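Local coordinates for lipoprotein (Burkholderia cenocepacia, PDB 4QHQ), which binds methionine and probably delivers it, as the substrate-binding lipoprotein of the NlpA family, to an ABC transporter for uptake, at residues Leu28-Ile33 with Lys214-Ala219. Sequence-based numbering, arbitrary orientation.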
loop_
_atom_site.group_PDB
_atom_site.type_symbol
_atom_site.label_atom_id
_atom_site.label_comp_id
_atom_site.label_asym_id
_atom_site.label_seq_id
_atom_site.Cartn_x
_atom_site.Cartn_y
_atom_site.Cartn_z
ATOM N N LEU A 28 -6.111 -20.586 -16.477
ATOM C CA LEU A 28 -4.756 -20.299 -16.019
ATOM C C LEU A 28 -4.410 -21.050 -14.745
ATOM O O LEU A 28 -5.248 -21.188 -13.851
ATOM C CB LEU A 28 -4.587 -18.807 -15.735
ATOM C CG LEU A 28 -4.830 -17.821 -16.874
ATOM C CD1 LEU A 28 -4.539 -16.400 -16.387
ATOM C CD2 LEU A 28 -3.985 -18.186 -18.087
ATOM N N ASN A 29 -3.164 -21.506 -14.661
ATOM C CA ASN A 29 -2.632 -22.123 -13.450
ATOM C C ASN A 29 -1.802 -21.107 -12.674
ATOM O O ASN A 29 -0.627 -20.897 -12.971
ATOM C CB ASN A 29 -1.796 -23.365 -13.805
ATOM C CG ASN A 29 -1.419 -24.190 -12.582
ATOM O OD1 ASN A 29 -1.794 -23.857 -11.455
ATOM N ND2 ASN A 29 -0.679 -25.272 -12.797
ATOM N N VAL A 30 -2.426 -20.476 -11.683
ATOM C CA VAL A 30 -1.769 -19.426 -10.917
ATOM C C VAL A 30 -1.225 -19.963 -9.602
ATOM O O VAL A 30 -1.929 -20.658 -8.864
ATOM C CB VAL A 30 -2.747 -18.271 -10.618
ATOM C CG1 VAL A 30 -2.151 -17.283 -9.610
ATOM C CG2 VAL A 30 -3.143 -17.558 -11.903
ATOM N N LYS A 31 0.036 -19.652 -9.318
ATOM C CA LYS A 31 0.606 -19.965 -8.017
ATOM C C LYS A 31 0.866 -18.661 -7.278
ATOM O O LYS A 31 1.432 -17.714 -7.832
ATOM C CB LYS A 31 1.888 -20.784 -8.153
ATOM C CG LYS A 31 1.670 -22.133 -8.818
ATOM C CD LYS A 31 0.689 -23.014 -8.042
ATOM C CE LYS A 31 0.437 -24.339 -8.763
ATOM N NZ LYS A 31 -0.468 -25.238 -7.984
ATOM N N VAL A 32 0.416 -18.594 -6.032
ATOM C CA VAL A 32 0.549 -17.375 -5.252
ATOM C C VAL A 32 1.754 -17.493 -4.338
ATOM O O VAL A 32 1.791 -18.338 -3.442
ATOM C CB VAL A 32 -0.723 -17.106 -4.439
ATOM C CG1 VAL A 32 -0.600 -15.807 -3.662
ATOM C CG2 VAL A 32 -1.921 -17.049 -5.362
ATOM N N ILE A 33 2.747 -16.650 -4.594
ATOM C CA ILE A 33 3.990 -16.647 -3.833
ATOM C C ILE A 33 3.943 -15.484 -2.854
ATOM O O ILE A 33 3.878 -14.335 -3.268
ATOM C CB ILE A 33 5.208 -16.452 -4.747
ATOM C CG1 ILE A 33 5.193 -17.480 -5.883
ATOM C CG2 ILE A 33 6.509 -16.585 -3.952
ATOM C CD1 ILE A 33 5.018 -18.900 -5.410
ATOM N N LYS A 214 -3.662 -10.253 -20.001
ATOM C CA LYS A 214 -5.041 -9.783 -20.022
ATOM C C LYS A 214 -5.954 -10.781 -19.316
ATOM O O LYS A 214 -6.889 -10.390 -18.621
ATOM C CB LYS A 214 -5.516 -9.572 -21.460
ATOM N N LYS A 215 -5.670 -12.071 -19.480
ATOM C CA LYS A 215 -6.475 -13.101 -18.836
ATOM C C LYS A 215 -6.340 -13.035 -17.307
ATOM O O LYS A 215 -7.339 -13.140 -16.586
ATOM C CB LYS A 215 -6.126 -14.489 -19.382
ATOM C CG LYS A 215 -6.407 -14.618 -20.876
ATOM C CD LYS A 215 -5.975 -15.957 -21.430
ATOM C CE LYS A 215 -6.837 -17.075 -20.891
ATOM N NZ LYS A 215 -8.271 -16.929 -21.268
ATOM N N LEU A 216 -5.114 -12.847 -16.819
ATOM C CA LEU A 216 -4.877 -12.718 -15.387
ATOM C C LEU A 216 -5.596 -11.503 -14.815
ATOM O O LEU A 216 -6.229 -11.590 -13.762
ATOM C CB LEU A 216 -3.376 -12.616 -15.108
ATOM C CG LEU A 216 -2.957 -12.666 -13.634
ATOM C CD1 LEU A 216 -3.362 -13.988 -12.983
ATOM C CD2 LEU A 216 -1.465 -12.407 -13.475
ATOM N N VAL A 217 -5.492 -10.373 -15.510
ATOM C CA VAL A 217 -6.128 -9.139 -15.062
ATOM C C VAL A 217 -7.645 -9.320 -15.056
ATOM O O VAL A 217 -8.323 -8.836 -14.158
ATOM C CB VAL A 217 -5.686 -7.933 -15.918
ATOM C CG1 VAL A 217 -6.510 -6.690 -15.586
ATOM C CG2 VAL A 217 -4.203 -7.665 -15.710
ATOM N N LYS A 218 -8.163 -10.058 -16.036
ATOM C CA LYS A 218 -9.600 -10.352 -16.114
ATOM C C LYS A 218 -10.059 -11.170 -14.904
ATOM O O LYS A 218 -11.125 -10.912 -14.323
ATOM C CB LYS A 218 -9.944 -11.093 -17.413
ATOM N N ALA A 219 -9.234 -12.138 -14.517
ATOM C CA ALA A 219 -9.498 -12.955 -13.331
ATOM C C ALA A 219 -9.537 -12.122 -12.060
ATOM O O ALA A 219 -10.364 -12.370 -11.190
ATOM C CB ALA A 219 -8.459 -14.060 -13.194
#
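Leu28 and Leu216 bring the backbones of 28-33 and 214-219 closest, with 7.6 Å between their CA atoms, where the loop entering edge strand 30-35 passes helix 211-220; no hydrogen bond joins the segments. Leu28 lays its CD1 methyl against the helix backbone, 3.6 Å from Leu216 N and 3.8 Å from Leu216 CA. Leu28 CD1 also lies 3.9 Å from Lys215 CB, so it spans two successive helix residues, while Leu28 CD2 faces Lys215 CE at 4.2 Å. Leu216 leaves the helix to one flank, and with CG anti to its backbone N (chi1 -172°) the branch reaches across so that Leu216 CD1 meets Val30 CG2 at 3.7 Å, the two side chains crossing at about a right angle. Bends at chi3 and chi4 fold the end of the Lys215 chain so that CE passes beside Leu28 and NZ forms a salt bridge with Glu26 of helix 10-26, a helix that also packs against Val30 and Ala219 through Ala22. The contact thus ties the edge of the six-stranded sheet in one lobe of this periplasmic-binding-protein fold to a helix from late in the chain. Van der Waals packing, not directed bonds, holds the two segments together, while Lys215 finds its polar anchor in Glu26.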